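Local coordinates for purine catabolism protein pucG (Bacillus subtilis, PDB 3ISL) that catalyses the pyridoxal-phosphate-dependent transamination between (S)-ureidoglycine and glyoxylate, yielding oxalurate and glycine in the breakdown of purines, at residues I14-P17 against G18-V22; G98-L101 against T102-E106; L115-E118 against W119-F123; R151-L155 against K156-E160. One frame throughout, in Å; residues are numbered along the deposited sequence.

How the contacts relate
Contacts 1 and 2 lie on opposite sides of the chain's centre, their own centres about 25 Å apart, yet Gly18 lies about 6 Å, and the side chain of Leu100 about 5 Å, from a bound pyridoxal phosphate. Both also touch the second subunit. Contacts 3 and 4 are more remote, with the side chains of Trp119 and His153 each about 11 Å from a bound cofactor. Contact 2 is tied to contact 3 by a probable hydrogen bond from Tyr99 OH to Glu116 OE2 (2.6 Å) and by Tyr99 packing on Trp119. Contact 3 in turn packs on contact 4, where Val122 CB lies 3.5 Å from His153 ND1.

Contact 1: residues I14-P17 against G18-V22; sequences IMTP and GPVEV
Ile14 lies inside the loop that residues 14-22 draw round it, and its branches meet the returning limb one after another. Its CB faces Glu21 CG at 4.1 Å. CG1 lies beside the backbone N (chi1 -58°), which puts CG2 anti to that N and against Pro19 O, 3.3 Å away, and over Val20 CA. The other branch runs through CG1 to CD1, which ends 4.0 Å from the same Pro19 O. The mouth of the loop is closed by Glu21: Ile14 N donates to its OE2 over 2.8 Å in a nearly straight bond (168°), using the anti lone pair of that oxygen, while OE1 forms a salt bridge with Arg372. A glutamine in place of Glu21 would probably leave Arg372 without its charge partner and give Ile14 N a neutral acceptor at best. At the far end Thr16 OG1 accepts from Gly18 N at 3.0 Å, an ST turn that starts the reversal. Gly18 then adopts backbone angles at which any CB would collide with Pro17 O, and a cis peptide leads into Pro19. Val20 CG1 approaches Thr16 O to 3.4 Å. This bend brings Gly18 near Lys198, the lysine that carries the cofactor, although it is not attached here. The loop links strand 13-14 to helix 24-29: Met15 packs on helix 373-389, Ile14 and Thr16 on strand 348-349, Pro17 on strand 361-365, and Ile14 also on Val34 of the second subunit.

Contact 2: residues G98-L101 against T102-E106; sequences GYLL and TEIAE
The Tyr99 ring turns an edge to Thr102, whose OG1 lies near the ring plane, 4.4 Å from CD1; beyond this pair the ring packs on Ile93, and its hydroxyl is hydrogen-bonded to Glu116. The flat carboxylate of Glu103 leads away from the preceding turn, its chain bent at chi2 (-83°), and OE1 forms a salt bridge with Arg107. Only the near part of that side chain stays close, with CG 3.4 Å from Tyr99 O. That carbonyl oxygen is gripped twice: Glu103 N reaches it over 3.0 Å, and Thr102 OG1 donates to it over 3.2 Å, both from the same face of its plane. The hydroxyl comes in well to the flank, at a C=O...OG1 angle of 114°. A valine in place of Thr102 is likely to leave Tyr99 O with Glu103 N alone of these two donors. All this belongs to helix 96-107, the crossover of a beta-alpha-beta unit between strands 88-93 and 111-116. Thr102 faces the sheet, against Ile91, Ile93 and Val112, and its CG2 also rests 3.4 Å from Gly98 O. One turn apart on another flank, Leu100 and Ile104 cross obliquely. Leu100 CG stands anti to the backbone N (chi1 178°) and meets Ile104 CD1 at 3.9 Å; the same methyl touches Leu100 O at 3.5 Å. Both residues pack on helix 71-82 and on Asn247 of the second subunit, with Leu100 also near the pyridoxal phosphate.

Contact 3: residues L115-E118 against W119-F123; sequences LECE and WGTVF
Cys117 holds its sulfur over the face of the Phe123 ring, SG 3.8 Å from the centroid and only 13° off the normal. The torsion that sets SG between the backbone N and the carbonyl carbon (chi1 65°) points it across to the returning limb, and CB adds a CH-pi contact over the ring, 4.1 Å from its centroid. Leu115 CB packs against the same ring, 3.8 Å from Phe123 CE1. Further out, Glu118 O takes two bonds from one residue: Thr121 N at 3.0 Å, tilted out of the carbonyl plane, and Thr121 OG1 at 3.0 Å, within that plane on a lone pair. The hydroxyl thus doubles the backbone closure of the turn. The Trp119 ring packs on Arg96 and Tyr99 of helix 96-107, its CD1 3.7 Å from Cys117 O, which lies at the edge of the indole. Residues Glu118 to Thr121 form a type II beta turn, with Gly120 taking the positive phi (109°) of its third position. The turn takes the chain from strand 111-116, outermost in the seven-stranded sheet of a fold-type I pyridoxal phosphate enzyme, back toward helix 125-135.

Contact 4: residues R151-L155 against K156-E160; sequences RIHPL and KAIGE
Leu155 O accepts from Gly159 N at 3.0 Å with the N-H pointing almost straight at it (174°), which binds the incoming loop to the first turn of helix 156-164. Beside that bond Ile158 reaches back over the loop. With CG1 anti to the carbonyl carbon (chi1 -71°) and the chain extended beyond it, its CD1 comes to rest 3.6 Å from Pro154 O. The same methyl touches the imidazole of His153 obliquely, 4.1 Å from NE2, the two side chains crossing at about a right angle. A water links the loop to the helix: Ile158 N donates to it over 3.0 Å, and it gives a weak bond to Pro154 O at 2.8 Å, so an amide of the first turn is met by solvent. On the outer side of the helix Lys156 runs extended and bends at its last torsion, bringing NZ 3.1 Å from Glu160 OE2. The salt bridge spans one helical turn, NZ standing above the carboxylate plane, 44° out of it; NZ also makes a weak hydrogen bond to Glu186 O. The segment leads from strand 151-152 into helix 156-164, which lies in the connection between the neighbouring parallel strands 139-143 and 168-172, a beta-alpha-beta crossover of the large sheet. Ile158 is set against Ile128 of helix 125-135, Met142 of strand 139-143 and Phe169 of strand 168-172, while His153 shares Ile128 and Met142 and Leu155 packs on Val171 and His144.

Contact 1: residues I14-P17 against G18-V22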
# COMPACT_ATOMS: atom_id res chain seq x y z
N ILE A 14 16.92 -0.75 15.78
CA ILE A 14 15.51 -1.08 16.00
C ILE A 14 15.31 -2.48 16.53
O ILE A 14 15.58 -3.50 15.84
CB ILE A 14 14.63 -0.91 14.74
CG1 ILE A 14 14.73 0.54 14.25
CG2 ILE A 14 13.13 -1.28 15.10
CD1 ILE A 14 13.98 0.81 12.86
N MET A 15 14.80 -2.51 17.76
CA MET A 15 14.61 -3.75 18.45
C MET A 15 13.17 -3.88 18.97
O MET A 15 12.95 -4.38 20.09
CB MET A 15 15.69 -3.87 19.61
CG MET A 15 17.16 -4.14 19.04
SD MET A 15 17.32 -5.55 17.84
CE MET A 15 17.79 -6.91 18.92
N THR A 16 12.21 -3.44 18.16
CA THR A 16 10.78 -3.63 18.44
C THR A 16 10.33 -4.88 17.67
O THR A 16 11.11 -5.44 16.90
CB THR A 16 9.98 -2.47 17.87
OG1 THR A 16 10.10 -2.47 16.43
CG2 THR A 16 10.46 -1.12 18.45
N PRO A 17 9.06 -5.31 17.87
CA PRO A 17 8.46 -6.32 16.99
C PRO A 17 7.94 -5.82 15.62
O PRO A 17 7.15 -6.52 14.98
CB PRO A 17 7.29 -6.87 17.83
CG PRO A 17 7.63 -6.57 19.28
CD PRO A 17 8.33 -5.18 19.16
N GLY A 18 8.42 -4.67 15.15
CA GLY A 18 8.11 -4.16 13.82
C GLY A 18 7.59 -2.75 13.89
O GLY A 18 6.95 -2.38 14.87
N PRO A 19 7.88 -1.95 12.87
CA PRO A 19 8.73 -2.32 11.75
C PRO A 19 10.23 -2.31 12.15
O PRO A 19 10.66 -1.41 12.90
CB PRO A 19 8.45 -1.22 10.72
CG PRO A 19 8.05 -0.03 11.58
CD PRO A 19 7.29 -0.61 12.70
N VAL A 20 10.99 -3.29 11.62
CA VAL A 20 12.39 -3.42 11.94
C VAL A 20 13.34 -2.91 10.85
O VAL A 20 12.90 -2.39 9.81
CB VAL A 20 12.70 -4.91 12.37
CG1 VAL A 20 11.75 -5.31 13.54
CG2 VAL A 20 12.53 -5.88 11.17
N GLU A 21 14.63 -3.05 11.06
CA GLU A 21 15.62 -2.49 10.13
C GLU A 21 15.57 -3.33 8.87
O GLU A 21 15.31 -4.55 8.91
CB GLU A 21 17.02 -2.60 10.71
CG GLU A 21 17.34 -1.71 11.81
CD GLU A 21 18.55 -2.18 12.57
OE1 GLU A 21 19.46 -2.83 11.97
OE2 GLU A 21 18.57 -1.91 13.77
N VAL A 22 15.84 -2.69 7.74
CA VAL A 22 15.88 -3.33 6.42
C VAL A 22 17.30 -3.69 6.02
O VAL A 22 18.23 -2.81 6.15
CB VAL A 22 15.24 -2.36 5.44
CG1 VAL A 22 15.30 -2.85 4.00
CG2 VAL A 22 13.76 -2.24 5.85
O HOH W 1 9.81 -0.38 15.22

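Contact 2: residues G98-L101 against T102-E106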
# COMPACT_ATOMS: atom_id res chain seq x y z
N GLY A 98 -5.90 -11.22 17.41
CA GLY A 98 -7.17 -11.99 17.36
C GLY A 98 -8.42 -11.08 17.25
O GLY A 98 -9.35 -11.39 16.51
N TYR A 99 -8.45 -9.98 17.99
CA TYR A 99 -9.54 -8.99 17.91
C TYR A 99 -9.60 -8.21 16.60
O TYR A 99 -10.68 -7.79 16.18
CB TYR A 99 -9.44 -8.02 19.07
CG TYR A 99 -9.66 -8.75 20.38
CD1 TYR A 99 -10.88 -9.35 20.66
CD2 TYR A 99 -8.65 -8.83 21.33
CE1 TYR A 99 -11.09 -10.04 21.85
CE2 TYR A 99 -8.86 -9.51 22.53
CZ TYR A 99 -10.08 -10.13 22.78
OH TYR A 99 -10.29 -10.82 23.96
N LEU A 100 -8.46 -8.01 15.93
CA LEU A 100 -8.56 -7.45 14.61
C LEU A 100 -9.25 -8.42 13.64
O LEU A 100 -10.03 -8.01 12.80
CB LEU A 100 -7.14 -7.15 14.08
CG LEU A 100 -6.87 -6.59 12.70
CD1 LEU A 100 -7.48 -5.20 12.51
CD2 LEU A 100 -5.26 -6.60 12.50
N LEU A 101 -8.94 -9.71 13.74
CA LEU A 101 -9.62 -10.67 12.89
C LEU A 101 -11.14 -10.59 13.14
O LEU A 101 -11.90 -10.69 12.19
CB LEU A 101 -9.16 -12.10 13.19
CG LEU A 101 -7.71 -12.46 12.89
CD1 LEU A 101 -7.56 -13.95 13.21
CD2 LEU A 101 -7.29 -12.11 11.44
N THR A 102 -11.57 -10.45 14.41
CA THR A 102 -13.00 -10.47 14.67
C THR A 102 -13.67 -9.19 14.13
O THR A 102 -14.77 -9.22 13.55
CB THR A 102 -13.41 -10.76 16.17
OG1 THR A 102 -13.21 -9.61 16.98
CG2 THR A 102 -12.65 -11.92 16.76
N GLU A 103 -12.99 -8.07 14.29
CA GLU A 103 -13.42 -6.80 13.69
C GLU A 103 -13.72 -6.89 12.19
O GLU A 103 -14.79 -6.51 11.73
CB GLU A 103 -12.31 -5.79 13.89
CG GLU A 103 -12.38 -5.06 15.13
CD GLU A 103 -13.31 -3.93 14.94
OE1 GLU A 103 -13.35 -3.49 13.77
OE2 GLU A 103 -14.01 -3.53 15.91
N ILE A 104 -12.72 -7.37 11.45
CA ILE A 104 -12.81 -7.54 10.01
C ILE A 104 -13.96 -8.48 9.64
O ILE A 104 -14.81 -8.15 8.80
CB ILE A 104 -11.45 -8.04 9.44
CG1 ILE A 104 -10.40 -6.91 9.49
CG2 ILE A 104 -11.62 -8.46 8.03
CD1 ILE A 104 -8.96 -7.37 9.55
N ALA A 105 -14.00 -9.67 10.25
CA ALA A 105 -15.04 -10.63 9.95
C ALA A 105 -16.43 -10.06 10.21
O ALA A 105 -17.36 -10.26 9.41
CB ALA A 105 -14.84 -11.98 10.74
N GLU A 106 -16.60 -9.36 11.34
CA GLU A 106 -17.94 -8.82 11.70
C GLU A 106 -18.39 -7.77 10.72
O GLU A 106 -19.52 -7.78 10.26
CB GLU A 106 -17.94 -8.21 13.09
CG GLU A 106 -18.80 -9.00 14.01
CD GLU A 106 -18.39 -8.90 15.46
OE1 GLU A 106 -17.66 -7.93 15.83
OE2 GLU A 106 -18.81 -9.82 16.23

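Contact 3: residues L115-E118 against W119-F123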
# COMPACT_ATOMS: atom_id res chain seq x y z
N LEU A 115 -13.47 -17.65 20.85
CA LEU A 115 -12.99 -18.24 22.08
C LEU A 115 -11.92 -17.27 22.57
O LEU A 115 -11.20 -16.68 21.75
CB LEU A 115 -12.34 -19.58 21.81
CG LEU A 115 -13.14 -20.82 21.48
CD1 LEU A 115 -12.20 -21.84 20.77
CD2 LEU A 115 -13.76 -21.40 22.77
N GLU A 116 -11.77 -17.12 23.88
CA GLU A 116 -10.72 -16.22 24.38
C GLU A 116 -10.00 -16.85 25.55
O GLU A 116 -10.64 -17.37 26.47
CB GLU A 116 -11.32 -14.88 24.81
CG GLU A 116 -12.03 -14.05 23.68
CD GLU A 116 -12.97 -12.98 24.29
OE1 GLU A 116 -14.09 -13.33 24.73
OE2 GLU A 116 -12.61 -11.80 24.39
N CYS A 117 -8.68 -16.81 25.53
CA CYS A 117 -7.93 -17.23 26.70
C CYS A 117 -7.04 -16.12 27.26
O CYS A 117 -6.90 -15.06 26.65
CB CYS A 117 -7.10 -18.51 26.46
SG CYS A 117 -5.79 -18.32 25.27
N GLU A 118 -6.45 -16.41 28.43
CA GLU A 118 -5.61 -15.47 29.10
C GLU A 118 -4.40 -15.02 28.28
O GLU A 118 -3.64 -15.83 27.78
CB GLU A 118 -5.09 -16.04 30.44
CG GLU A 118 -5.14 -14.97 31.49
CD GLU A 118 -4.20 -15.16 32.66
OE1 GLU A 118 -4.65 -14.83 33.79
OE2 GLU A 118 -3.03 -15.57 32.48
N TRP A 119 -4.19 -13.70 28.24
CA TRP A 119 -3.04 -13.15 27.57
C TRP A 119 -1.78 -13.64 28.27
O TRP A 119 -1.67 -13.55 29.50
CB TRP A 119 -3.11 -11.62 27.46
CG TRP A 119 -4.08 -11.14 26.45
CD1 TRP A 119 -5.19 -11.81 25.99
CD2 TRP A 119 -4.06 -9.88 25.77
NE1 TRP A 119 -5.86 -11.03 25.07
CE2 TRP A 119 -5.17 -9.86 24.89
CE3 TRP A 119 -3.20 -8.78 25.79
CZ2 TRP A 119 -5.45 -8.77 24.07
CZ3 TRP A 119 -3.46 -7.70 24.95
CH2 TRP A 119 -4.60 -7.71 24.11
N GLY A 120 -0.90 -14.23 27.46
CA GLY A 120 0.35 -14.82 27.93
C GLY A 120 0.30 -16.34 27.87
O GLY A 120 1.31 -17.00 28.11
N THR A 121 -0.87 -16.89 27.57
CA THR A 121 -1.00 -18.34 27.40
C THR A 121 -1.56 -18.59 25.98
O THR A 121 -1.82 -17.60 25.22
CB THR A 121 -1.93 -19.00 28.49
OG1 THR A 121 -3.30 -18.76 28.17
CG2 THR A 121 -1.66 -18.45 29.93
N VAL A 122 -1.74 -19.86 25.62
CA VAL A 122 -2.38 -20.26 24.34
C VAL A 122 -3.47 -21.32 24.66
O VAL A 122 -3.49 -21.85 25.74
CB VAL A 122 -1.36 -20.80 23.25
CG1 VAL A 122 -0.25 -19.78 22.90
CG2 VAL A 122 -0.75 -22.19 23.64
N PHE A 123 -4.30 -21.66 23.68
CA PHE A 123 -5.28 -22.77 23.79
C PHE A 123 -4.64 -24.17 23.72
O PHE A 123 -3.66 -24.36 23.03
CB PHE A 123 -6.30 -22.66 22.66
CG PHE A 123 -7.14 -21.40 22.74
CD1 PHE A 123 -8.28 -21.37 23.52
CD2 PHE A 123 -6.77 -20.25 22.04
CE1 PHE A 123 -9.08 -20.21 23.59
CE2 PHE A 123 -7.54 -19.09 22.07
CZ PHE A 123 -8.71 -19.06 22.87

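Contact 4: residues R151-L155 against K156-E160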
# COMPACT_ATOMS: atom_id res chain seq x y z
N ARG A 151 3.31 -14.86 22.38
CA ARG A 151 3.04 -16.30 22.31
C ARG A 151 2.87 -16.70 20.88
O ARG A 151 2.39 -15.92 20.10
CB ARG A 151 1.77 -16.71 23.10
CG ARG A 151 1.86 -16.37 24.60
CD ARG A 151 2.96 -17.17 25.29
NE ARG A 151 4.26 -16.53 25.46
CZ ARG A 151 4.44 -15.38 26.07
NH1 ARG A 151 3.37 -14.73 26.43
NH2 ARG A 151 5.63 -14.85 26.29
N ILE A 152 3.40 -17.87 20.56
CA ILE A 152 3.20 -18.54 19.30
C ILE A 152 2.33 -19.77 19.57
O ILE A 152 2.51 -20.51 20.57
CB ILE A 152 4.56 -18.84 18.58
CG1 ILE A 152 4.33 -19.27 17.13
CG2 ILE A 152 5.45 -19.76 19.34
CD1 ILE A 152 5.69 -19.35 16.26
N HIS A 153 1.35 -19.95 18.68
CA HIS A 153 0.32 -21.03 18.79
C HIS A 153 0.58 -22.21 17.83
O HIS A 153 0.81 -21.96 16.64
CB HIS A 153 -1.05 -20.45 18.47
CG HIS A 153 -2.16 -21.17 19.15
ND1 HIS A 153 -2.92 -20.60 20.14
CD2 HIS A 153 -2.55 -22.46 19.07
CE1 HIS A 153 -3.77 -21.49 20.61
NE2 HIS A 153 -3.55 -22.64 19.98
N PRO A 154 0.55 -23.50 18.33
CA PRO A 154 0.60 -24.67 17.47
C PRO A 154 -0.58 -24.66 16.49
O PRO A 154 -1.76 -24.39 16.88
CB PRO A 154 0.47 -25.86 18.47
CG PRO A 154 1.13 -25.31 19.68
CD PRO A 154 0.64 -23.90 19.76
N LEU A 155 -0.28 -24.89 15.21
CA LEU A 155 -1.32 -24.86 14.18
C LEU A 155 -1.72 -26.19 13.50
O LEU A 155 -2.75 -26.24 12.88
CB LEU A 155 -0.96 -23.83 13.08
CG LEU A 155 -0.68 -22.40 13.55
CD1 LEU A 155 -0.30 -21.59 12.32
CD2 LEU A 155 -1.84 -21.74 14.38
N LYS A 156 -0.88 -27.21 13.54
CA LYS A 156 -1.08 -28.39 12.71
C LYS A 156 -2.39 -29.14 13.10
O LYS A 156 -3.18 -29.54 12.23
CB LYS A 156 0.13 -29.38 12.82
CG LYS A 156 0.10 -30.72 11.97
CD LYS A 156 1.56 -31.38 12.02
CE LYS A 156 1.72 -32.77 11.33
NZ LYS A 156 0.99 -32.67 10.06
N ALA A 157 -2.56 -29.37 14.39
CA ALA A 157 -3.74 -30.17 14.84
C ALA A 157 -5.04 -29.42 14.43
O ALA A 157 -6.05 -30.02 13.99
CB ALA A 157 -3.64 -30.49 16.37
N ILE A 158 -4.96 -28.10 14.49
CA ILE A 158 -6.11 -27.26 14.16
C ILE A 158 -6.43 -27.31 12.65
O ILE A 158 -7.54 -27.54 12.26
CB ILE A 158 -5.89 -25.81 14.67
CG1 ILE A 158 -5.98 -25.83 16.19
CG2 ILE A 158 -7.01 -24.83 14.05
CD1 ILE A 158 -5.38 -24.57 16.86
N GLY A 159 -5.42 -27.14 11.82
CA GLY A 159 -5.59 -27.28 10.37
C GLY A 159 -6.09 -28.65 9.95
O GLY A 159 -6.98 -28.75 9.11
N GLU A 160 -5.56 -29.71 10.54
CA GLU A 160 -6.08 -31.05 10.29
C GLU A 160 -7.56 -31.20 10.61
O GLU A 160 -8.31 -31.83 9.82
CB GLU A 160 -5.25 -32.12 11.01
CG GLU A 160 -4.09 -32.42 10.04
CD GLU A 160 -2.91 -33.08 10.65
OE1 GLU A 160 -2.85 -33.23 11.90
OE2 GLU A 160 -2.04 -33.48 9.84
O HOH W 2 -2.97 -26.87 16.38